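Local coordinates for protein kinase, putative (Bodo saltans, PDB 6TLY) that probably acts as a kinetochore serine/threonine kinase of kinetoplastids, seen here as its zinc-binding central domain, a type thought to direct centromere localization, at residues F30-M39 and Y56-K67. Numbering follows the deposited sequence. Where two conformers were deposited one is given.
Sequences FDCNVCDQPM and YDVCNQCAESRK. With ZN (zinc ion), chain C.
Tyr56 begins the strand that meets the zinc knuckle of 30-39, the two CxxC pairs building one Cys4 zinc site in the C1-like domain. Tyr56 OH lies 3.3 Å from Val34 CG2, in van der Waals contact. Next, Asp57 and Asn33 exchange two hydrogen bonds. Asn33 N gives to Asp57 O at 2.9 Å. Asn33 CG lies beside its own backbone N (chi1 -63°), which brings OD1 to Asp57 N at 3.0 Å, the donor 69° out of the carbonyl plane. Lys87 also hydrogen-bonds Asn33 OD1, while ND2 gives to Asp31 O and to a water held by Asp57 OD2. Asp57 OD1 forms a salt bridge with Arg50. A leucine in place of Asn33 would probably leave Asp57 N without its acceptor and the water without its donor. Asp57 CB sits over one face of the Phe30 ring, a CH-pi contact; Met39 CB covers the opposite face. Val58 CG2 packs against Cys32 SG. Cys59 N gives a nearly straight bond (170°) to Cys32 SG. Cys59 N-caps helix 60-65, its SG accepting from Cys62 N. Lys67 CB lies 3.9 Å from Val34 CG1. The zinc ion joins both segments, bound by Cys32 SG at 2.4 Å and by Cys35, Cys59 and Cys62 SG at 2.3 Å.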
loop_
_atom_site.group_PDB
_atom_site.type_symbol
_atom_site.label_atom_id
_atom_site.label_comp_id
_atom_site.label_asym_id
_atom_site.label_seq_id
_atom_site.Cartn_x
_atom_site.Cartn_y
_atom_site.Cartn_z
ATOM N N PHE A 30 -8.850 4.864 -5.076
ATOM C CA PHE A 30 -8.543 4.625 -3.671
ATOM C C PHE A 30 -8.219 5.928 -3.004
ATOM O O PHE A 30 -7.946 6.916 -3.679
ATOM C CB PHE A 30 -7.307 3.694 -3.565
ATOM C CG PHE A 30 -6.029 4.295 -4.117
ATOM C CD1 PHE A 30 -5.763 4.276 -5.470
ATOM C CD2 PHE A 30 -5.114 4.913 -3.279
ATOM C CE1 PHE A 30 -4.601 4.841 -5.968
ATOM C CE2 PHE A 30 -3.958 5.492 -3.785
ATOM C CZ PHE A 30 -3.711 5.447 -5.122
ATOM N N ASP A 31 -8.183 5.925 -1.678
ATOM C CA ASP A 31 -7.709 7.065 -0.925
ATOM C C ASP A 31 -6.281 6.674 -0.546
ATOM O O ASP A 31 -6.079 5.623 0.098
ATOM C CB ASP A 31 -8.564 7.265 0.327
ATOM C CG ASP A 31 -9.980 7.699 -0.001
ATOM O OD1 ASP A 31 -10.149 8.531 -0.926
ATOM O OD2 ASP A 31 -10.922 7.207 0.664
ATOM N N CYS A 32 -5.261 7.520 -0.879
ATOM C CA CYS A 32 -3.858 7.215 -0.558
ATOM C C CYS A 32 -3.685 6.691 0.839
ATOM O O CYS A 32 -4.193 7.317 1.769
ATOM C CB CYS A 32 -2.944 8.413 -0.787
ATOM S SG CYS A 32 -1.208 8.066 -0.410
ATOM N N ASN A 33 -3.037 5.532 0.979
ATOM C CA ASN A 33 -2.903 4.927 2.299
ATOM C C ASN A 33 -1.991 5.728 3.252
ATOM O O ASN A 33 -2.008 5.470 4.459
ATOM C CB ASN A 33 -2.467 3.507 2.181
ATOM C CG ASN A 33 -3.434 2.572 1.478
ATOM O OD1 ASN A 33 -3.163 1.389 1.377
ATOM N ND2 ASN A 33 -4.591 3.057 0.981
ATOM N N VAL A 34 -1.237 6.702 2.730
ATOM C CA VAL A 34 -0.385 7.557 3.562
ATOM C C VAL A 34 -1.036 8.931 3.802
ATOM O O VAL A 34 -1.225 9.323 4.954
ATOM C CB VAL A 34 1.045 7.709 2.983
ATOM C CG1 VAL A 34 1.871 8.723 3.793
ATOM C CG2 VAL A 34 1.762 6.368 2.901
ATOM N N CYS A 35 -1.388 9.665 2.727
ATOM C CA CYS A 35 -1.905 11.030 2.887
ATOM C C CYS A 35 -3.431 11.170 2.820
ATOM O O CYS A 35 -3.908 12.284 2.939
ATOM C CB CYS A 35 -1.238 11.960 1.876
ATOM S SG CYS A 35 -1.825 11.728 0.178
ATOM N N ASP A 36 -4.167 10.106 2.492
ATOM C CA ASP A 36 -5.628 10.099 2.375
ATOM C C ASP A 36 -6.190 10.890 1.162
ATOM O O ASP A 36 -7.409 11.028 1.050
ATOM C CB ASP A 36 -6.301 10.560 3.693
ATOM C CG ASP A 36 -7.722 10.064 3.838
ATOM O OD1 ASP A 36 -8.030 8.975 3.292
ATOM O OD2 ASP A 36 -8.541 10.774 4.477
ATOM N N GLN A 37 -5.332 11.375 0.256
ATOM C CA GLN A 37 -5.792 12.114 -0.932
ATOM C C GLN A 37 -6.576 11.149 -1.853
ATOM O O GLN A 37 -6.145 10.017 -2.053
ATOM C CB GLN A 37 -4.585 12.755 -1.656
ATOM C CG GLN A 37 -4.692 12.992 -3.167
ATOM C CD GLN A 37 -3.372 13.421 -3.773
ATOM O OE1 GLN A 37 -2.534 12.591 -4.166
ATOM N NE2 GLN A 37 -3.153 14.732 -3.874
ATOM N N PRO A 38 -7.761 11.557 -2.345
ATOM C CA PRO A 38 -8.524 10.668 -3.231
ATOM C C PRO A 38 -7.837 10.558 -4.586
ATOM O O PRO A 38 -7.408 11.551 -5.162
ATOM C CB PRO A 38 -9.891 11.359 -3.354
ATOM C CG PRO A 38 -9.613 12.785 -3.125
ATOM C CD PRO A 38 -8.424 12.866 -2.174
ATOM N N MET A 39 -7.708 9.342 -5.075
ATOM C CA MET A 39 -7.069 9.071 -6.356
ATOM C C MET A 39 -8.133 8.325 -7.159
ATOM O O MET A 39 -8.247 7.110 -7.082
ATOM C CB MET A 39 -5.806 8.213 -6.154
ATOM C CG MET A 39 -4.754 8.889 -5.277
ATOM S SD MET A 39 -3.930 10.302 -6.092
ATOM C CE MET A 39 -3.242 9.504 -7.468
ATOM N N TYR A 56 -1.738 -2.472 -0.492
ATOM C CA TYR A 56 -1.190 -1.166 -0.080
ATOM C C TYR A 56 -1.105 -0.273 -1.312
ATOM O O TYR A 56 -0.405 -0.617 -2.219
ATOM C CB TYR A 56 0.187 -1.362 0.537
ATOM C CG TYR A 56 0.808 -0.141 1.144
ATOM C CD1 TYR A 56 0.253 0.472 2.245
ATOM C CD2 TYR A 56 1.970 0.388 0.630
ATOM C CE1 TYR A 56 0.843 1.572 2.838
ATOM C CE2 TYR A 56 2.573 1.487 1.208
ATOM C CZ TYR A 56 2.006 2.093 2.306
ATOM O OH TYR A 56 2.618 3.160 2.865
ATOM N N ASP A 57 -1.848 0.822 -1.279
ATOM C CA ASP A 57 -1.951 1.788 -2.375
ATOM C C ASP A 57 -1.464 3.144 -1.952
ATOM O O ASP A 57 -1.943 3.667 -0.957
ATOM C CB ASP A 57 -3.429 1.977 -2.735
ATOM C CG ASP A 57 -4.053 0.745 -3.311
ATOM O OD1 ASP A 57 -3.394 0.087 -4.127
ATOM O OD2 ASP A 57 -5.200 0.418 -2.911
ATOM N N VAL A 58 -0.525 3.679 -2.676
ATOM C CA VAL A 58 0.001 5.053 -2.387
ATOM C C VAL A 58 0.050 5.974 -3.661
ATOM O O VAL A 58 0.392 5.619 -4.903
ATOM C CB VAL A 58 1.378 4.933 -1.706
ATOM C CG1 VAL A 58 2.417 4.315 -2.612
ATOM C CG2 VAL A 58 1.881 6.248 -1.155
ATOM N N CYS A 59 -0.177 7.283 -3.432
ATOM C CA CYS A 59 -0.094 8.252 -4.547
ATOM C C CYS A 59 1.397 8.433 -4.949
ATOM O O CYS A 59 2.289 8.094 -4.169
ATOM C CB CYS A 59 -0.753 9.591 -4.178
ATOM S SG CYS A 59 0.202 10.631 -3.028
ATOM N N ASN A 60 1.668 8.979 -6.156
ATOM C CA ASN A 60 3.047 9.153 -6.592
ATOM C C ASN A 60 3.820 10.101 -5.670
ATOM O O ASN A 60 5.015 9.900 -5.478
ATOM C CB ASN A 60 3.112 9.643 -8.029
ATOM C CG ASN A 60 2.319 10.905 -8.266
ATOM O OD1 ASN A 60 1.089 10.918 -8.198
ATOM N ND2 ASN A 60 3.014 12.009 -8.558
ATOM N N GLN A 61 3.138 11.117 -5.109
ATOM C CA GLN A 61 3.750 12.122 -4.230
ATOM C C GLN A 61 4.291 11.480 -2.960
ATOM O O GLN A 61 5.445 11.720 -2.608
ATOM C CB GLN A 61 2.727 13.220 -3.882
ATOM C CG GLN A 61 2.962 14.547 -4.591
ATOM C CD GLN A 61 1.687 15.352 -4.798
ATOM O OE1 GLN A 61 0.611 15.035 -4.260
ATOM N NE2 GLN A 61 1.782 16.420 -5.588
ATOM N N CYS A 62 3.484 10.642 -2.294
ATOM C CA CYS A 62 3.937 9.974 -1.078
ATOM C C CYS A 62 5.028 8.930 -1.393
ATOM O O CYS A 62 6.038 8.851 -0.680
ATOM C CB CYS A 62 2.767 9.351 -0.319
ATOM S SG CYS A 62 1.636 10.538 0.449
ATOM N N ALA A 63 4.843 8.153 -2.469
ATOM C CA ALA A 63 5.781 7.096 -2.812
ATOM C C ALA A 63 7.211 7.588 -3.130
ATOM O O ALA A 63 8.178 7.111 -2.530
ATOM C CB ALA A 63 5.232 6.257 -3.953
ATOM N N GLU A 64 7.317 8.597 -3.988
ATOM C CA GLU A 64 8.580 9.141 -4.445
ATOM C C GLU A 64 9.273 9.976 -3.364
ATOM O O GLU A 64 10.500 9.924 -3.272
ATOM C CB GLU A 64 8.366 9.884 -5.770
ATOM C CG GLU A 64 8.030 8.886 -6.877
ATOM C CD GLU A 64 7.438 9.465 -8.148
ATOM O OE1 GLU A 64 7.425 10.708 -8.271
ATOM O OE2 GLU A 64 6.962 8.686 -9.009
ATOM N N SER A 65 8.510 10.629 -2.477
ATOM C CA SER A 65 9.121 11.365 -1.357
ATOM C C SER A 65 9.413 10.466 -0.121
ATOM O O SER A 65 9.970 10.949 0.863
ATOM C CB SER A 65 8.266 12.566 -0.964
ATOM O OG SER A 65 7.129 12.187 -0.207
ATOM N N ARG A 66 9.053 9.172 -0.183
ATOM C CA ARG A 66 9.244 8.206 0.891
ATOM C C ARG A 66 8.475 8.593 2.138
ATOM O O ARG A 66 8.982 8.460 3.248
ATOM C CB ARG A 66 10.730 7.946 1.190
ATOM C CG ARG A 66 11.316 6.936 0.242
ATOM C CD ARG A 66 11.720 7.522 -1.082
ATOM N NE ARG A 66 12.418 6.546 -1.921
ATOM C CZ ARG A 66 12.647 6.704 -3.221
ATOM N NH1 ARG A 66 12.204 7.781 -3.854
ATOM N NH2 ARG A 66 13.307 5.774 -3.902
ATOM N N LYS A 67 7.257 9.111 1.946
ATOM C CA LYS A 67 6.397 9.461 3.059
ATOM C C LYS A 67 5.848 8.165 3.629
ATOM O O LYS A 67 5.543 7.235 2.886
ATOM C CB LYS A 67 5.243 10.360 2.605
ATOM C CG LYS A 67 5.567 11.836 2.723
ATOM C CD LYS A 67 4.310 12.652 2.993
ATOM C CE LYS A 67 3.699 12.313 4.335
ATOM N NZ LYS A 67 2.251 12.633 4.366
HETATM ZN ZN ZN C . -0.300 10.228 -0.780
HETATM O O HOH W 1 -6.464 1.282 -0.575
#